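Local coordinates for possible substrate binding protein of ABC transporter system (Rhodopseudomonas palustris, PDB 3N0X) that probably binds branched-chain amino acids or related small ligands and delivers them to an ABC transporter, at residues A63-A66 / E67-D71; Q23-T26 / G27-G31. All blocks are in the same frame, centred on the assembly; numbering follows the deposited sequence. Where two conformers were deposited one is given.

Interaction 1: A63-A66 / E67-D71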
loop_
_atom_site.group_PDB
_atom_site.type_symbol
_atom_site.label_atom_id
_atom_site.label_comp_id
_atom_site.label_asym_id
_atom_site.label_seq_id
_atom_site.Cartn_x
_atom_site.Cartn_y
_atom_site.Cartn_z
ATOM N N ALA A 63 -23.665 -4.126 1.408
ATOM C CA ALA A 63 -24.701 -4.921 0.743
ATOM C C ALA A 63 -24.125 -5.882 -0.303
ATOM O O ALA A 63 -24.526 -7.070 -0.380
ATOM C CB ALA A 63 -25.790 -4.005 0.130
ATOM N N ALA A 64 -23.174 -5.394 -1.106
ATOM C CA ALA A 64 -22.514 -6.241 -2.132
ATOM C C ALA A 64 -21.798 -7.416 -1.508
ATOM O O ALA A 64 -21.861 -8.535 -1.991
ATOM C CB ALA A 64 -21.532 -5.418 -2.946
ATOM N N LEU A 65 -21.116 -7.169 -0.402
ATOM C CA LEU A 65 -20.348 -8.232 0.233
ATOM C C LEU A 65 -21.262 -9.289 0.853
ATOM O O LEU A 65 -20.999 -10.475 0.749
ATOM C CB LEU A 65 -19.380 -7.680 1.283
ATOM C CG LEU A 65 -18.515 -8.708 2.019
ATOM C CD1 LEU A 65 -17.675 -9.546 1.017
ATOM C CD2 LEU A 65 -17.606 -8.049 3.081
ATOM N N ALA A 66 -22.323 -8.835 1.519
ATOM C CA ALA A 66 -23.310 -9.752 2.045
ATOM C C ALA A 66 -23.911 -10.597 0.930
ATOM O O ALA A 66 -24.039 -11.809 1.041
ATOM C CB ALA A 66 -24.413 -8.980 2.798
ATOM N N GLU A 67 -24.258 -9.943 -0.170
ATOM C CA GLU A 67 -24.786 -10.661 -1.321
ATOM C C GLU A 67 -23.797 -11.705 -1.856
ATOM O O GLU A 67 -24.176 -12.819 -2.242
ATOM C CB GLU A 67 -25.161 -9.675 -2.432
ATOM C CG GLU A 67 -25.833 -10.348 -3.616
ATOM C CD GLU A 67 -26.353 -9.349 -4.638
ATOM O OE1 GLU A 67 -25.548 -8.876 -5.473
ATOM O OE2 GLU A 67 -27.574 -9.073 -4.620
ATOM N N ALA A 68 -22.519 -11.360 -1.858
ATOM C CA ALA A 68 -21.493 -12.288 -2.311
ATOM C C ALA A 68 -21.446 -13.542 -1.475
ATOM O O ALA A 68 -21.364 -14.638 -2.010
ATOM C CB ALA A 68 -20.120 -11.607 -2.335
ATOM N N TYR A 69 -21.448 -13.378 -0.163
ATOM C CA TYR A 69 -21.406 -14.504 0.737
ATOM C C TYR A 69 -22.691 -15.322 0.768
ATOM O O TYR A 69 -22.652 -16.546 0.890
ATOM C CB TYR A 69 -21.114 -14.014 2.142
ATOM C CG TYR A 69 -19.711 -13.468 2.387
ATOM C CD1 TYR A 69 -18.561 -14.074 1.828
ATOM C CD2 TYR A 69 -19.521 -12.389 3.250
ATOM C CE1 TYR A 69 -17.295 -13.568 2.119
ATOM C CE2 TYR A 69 -18.293 -11.893 3.538
ATOM C CZ TYR A 69 -17.170 -12.470 2.982
ATOM O OH TYR A 69 -15.940 -11.949 3.291
ATOM N N GLN A 70 -23.820 -14.636 0.705
ATOM C CA GLN A 70 -25.121 -15.284 0.923
ATOM C C GLN A 70 -25.906 -15.758 -0.299
ATOM O O GLN A 70 -26.672 -16.713 -0.192
ATOM C CB GLN A 70 -26.072 -14.307 1.602
ATOM C CG GLN A 70 -25.639 -14.000 3.041
ATOM C CD GLN A 70 -26.319 -12.788 3.636
ATOM O OE1 GLN A 70 -27.290 -12.278 3.086
ATOM N NE2 GLN A 70 -25.805 -12.318 4.766
ATOM N N ASP A 71 -25.832 -15.020 -1.400
ATOM C CA ASP A 71 -26.535 -15.373 -2.632
ATOM C C ASP A 71 -25.578 -16.070 -3.601
ATOM O O ASP A 71 -25.916 -17.100 -4.201
ATOM C CB ASP A 71 -27.105 -14.140 -3.333
ATOM C CG ASP A 71 -28.256 -13.518 -2.575
ATOM O OD1 ASP A 71 -28.176 -13.440 -1.324
ATOM O OD2 ASP A 71 -29.251 -13.125 -3.221
#

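Interaction 2: Q23-T26 / G27-G31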
loop_
_atom_site.group_PDB
_atom_site.type_symbol
_atom_site.label_atom_id
_atom_site.label_comp_id
_atom_site.label_asym_id
_atom_site.label_seq_id
_atom_site.Cartn_x
_atom_site.Cartn_y
_atom_site.Cartn_z
ATOM N N GLN A 23 -7.448 -2.054 -12.248
ATOM C CA GLN A 23 -6.112 -2.627 -12.091
ATOM C C GLN A 23 -6.088 -3.750 -11.061
ATOM O O GLN A 23 -5.377 -4.743 -11.242
ATOM C CB GLN A 23 -5.084 -1.564 -11.714
ATOM C CG GLN A 23 -4.810 -0.576 -12.829
ATOM C CD GLN A 23 -3.724 0.434 -12.485
ATOM O OE1 GLN A 23 -3.386 0.647 -11.319
ATOM N NE2 GLN A 23 -3.186 1.077 -13.517
ATOM N N THR A 24 -6.839 -3.595 -9.963
ATOM C CA THR A 24 -6.939 -4.651 -8.972
ATOM C C THR A 24 -7.450 -5.916 -9.661
ATOM O O THR A 24 -6.902 -6.995 -9.464
ATOM C CB THR A 24 -7.889 -4.283 -7.857
ATOM O OG1 THR A 24 -7.409 -3.139 -7.147
ATOM C CG2 THR A 24 -8.022 -5.462 -6.851
ATOM N N GLU A 25 -8.509 -5.791 -10.448
ATOM C CA GLU A 25 -9.102 -6.952 -11.138
ATOM C C GLU A 25 -8.090 -7.590 -12.090
ATOM O O GLU A 25 -7.944 -8.804 -12.108
ATOM C CB GLU A 25 -10.407 -6.594 -11.853
ATOM C CG GLU A 25 -11.029 -7.784 -12.526
ATOM C CD GLU A 25 -12.371 -7.504 -13.175
ATOM O OE1 GLU A 25 -12.781 -6.342 -13.261
ATOM O OE2 GLU A 25 -12.995 -8.487 -13.647
ATOM N N THR A 26 -7.409 -6.776 -12.882
ATOM C CA THR A 26 -6.353 -7.318 -13.768
ATOM C C THR A 26 -5.310 -8.132 -12.976
ATOM O O THR A 26 -4.924 -9.238 -13.389
ATOM C CB THR A 26 -5.681 -6.207 -14.558
ATOM O OG1 THR A 26 -6.662 -5.559 -15.370
ATOM C CG2 THR A 26 -4.507 -6.738 -15.422
ATOM N N GLY A 27 -4.849 -7.578 -11.857
ATOM C CA GLY A 27 -3.844 -8.277 -11.033
ATOM C C GLY A 27 -4.382 -9.565 -10.463
ATOM O O GLY A 27 -3.674 -10.602 -10.420
ATOM N N LEU A 28 -5.620 -9.531 -9.962
ATOM C CA LEU A 28 -6.251 -10.739 -9.436
ATOM C C LEU A 28 -6.312 -11.834 -10.532
ATOM O O LEU A 28 -5.924 -12.992 -10.282
ATOM C CB LEU A 28 -7.662 -10.424 -8.928
ATOM C CG LEU A 28 -8.468 -11.626 -8.413
ATOM C CD1 LEU A 28 -7.781 -12.334 -7.230
ATOM C CD2 LEU A 28 -9.938 -11.178 -8.083
HETATM N N MSE A 29 -6.729 -11.486 -11.744
HETATM C CA MSE A 29 -6.887 -12.512 -12.774
HETATM C C MSE A 29 -5.556 -13.038 -13.231
HETATM O O MSE A 29 -5.415 -14.232 -13.424
HETATM C CB MSE A 29 -7.695 -11.994 -13.958
HETATM C CG MSE A 29 -9.094 -11.558 -13.580
HETATM SE SE MSE A 29 -10.097 -12.736 -12.404
HETATM C CE MSE A 29 -10.390 -14.163 -13.622
HETATM N N MSE A 30 -4.577 -12.156 -13.386
HETATM C CA MSE A 30 -3.218 -12.577 -13.773
HETATM C C MSE A 30 -2.551 -13.416 -12.684
HETATM O O MSE A 30 -1.824 -14.370 -12.987
HETATM C CB MSE A 30 -2.359 -11.358 -14.135
HETATM C CG MSE A 30 -2.783 -10.781 -15.451
HETATM SE SE MSE A 30 -1.668 -9.322 -16.054
HETATM C CE MSE A 30 -0.122 -10.357 -16.516
ATOM N N GLY A 31 -2.784 -13.072 -11.415
ATOM C CA GLY A 31 -2.263 -13.872 -10.340
ATOM C C GLY A 31 -2.837 -15.283 -10.253
ATOM O O GLY A 31 -2.111 -16.247 -9.978
#

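Interaction 1: A63-A66 / E67-D71
Leu65 lays its CD1 methyl over one face of the Tyr69 ring, one helical turn further on, in a CH-pi contact: the methyl sits 3.9 Å from the centroid of the Tyr69 ring and 29° off the ring normal. It is displaced toward the hydroxyl end, since Leu65 CD1 lies 3.5 Å from Tyr69 CE2 and 3.7 Å from Tyr69 OH. With CG of Leu65 trans to its own nitrogen (chi1 -180°) and Tyr69 CG trans to its carbonyl carbon (chi1 -69°), the leucine branch reaches forward along the helix while the ring leans back across it. The same two residues are also joined by the i to i+4 bond from Tyr69 N to Leu65 O, 3.1 Å long. One residue on, Gln70 N bonds to Ala66 O at 2.9 Å. Replacing the tyrosine by an alanine would probably uncover the Leu65 methyl and leave the carbonyl of Ile99 without the hydroxyl that bonds to it. This i, i+4 aromatic-aliphatic pair seats helix 58-70 on helix 83-96 and on strand 76-79 of the mixed sheet, Leu65 also meeting Ile10 of strand 5-11, whereas Glu67 forms a salt bridge with Lys52.

Interaction 2: Q23-T26 / G27-G31
Thr26 and Met30, a selenomethionine, lie alongside each other one turn apart on helix 18-35 and head the same way. The threonine turns its CG2 methyl toward the selenium, and Thr26 CG2 comes within 3.9 Å of Met30 SE. Its hydroxyl takes the other branch, beside the backbone nitrogen (chi1 -61°), where OG1 bonds back to the carbonyl of Lys22, four residues earlier, a familiar side-chain bond within helices. Met30 runs straight through chi2 and bends only at chi3, with its CG 3.3 Å from Thr26 O, the same oxygen that accepts the 2.9 Å bond from Met30 N. Glu25 and Met29 form a looser pair: Glu25 CG and Met29 CG are 4.4 Å apart, and the acid extends to Tyr11. Gly27 N bonds to Gln23 O at 2.9 Å with an N-H...O angle of 164°. The helix lies between strand 45-53 and helices 264-277 and 283-302: Met30 continues onto Trp268 and Leu269 of the first helix, Leu28 onto Ala292 of the second and Val49 of the strand. The threonine thus divides its chemistry, satisfying its hydroxyl within its own helix and offering only a methyl to the selenium, a soft, apolar contact without directional bonding.

Overall arrangement
Interactions 1 and 2 belong to different helices, 58-70 and 18-35, joined in series along the chain, with interaction 2 coming first. Their centres are 21 Å apart and their nearest atoms about 12 Å, so they do not touch. The mixed sheet connects them: interaction 1 reaches strands 5-11 and 76-79, interaction 2 reaches strand 45-53, and strand 5-11 lies between 45-53 and 76-79 in the sheet order. Such a helix-flanked sheet is consistent with one lobe of a periplasmic binding protein, whose ligand is expected between two lobes. Interaction 2 is nearer the centre of the chain, 16 Å against 26 Å for interaction 1.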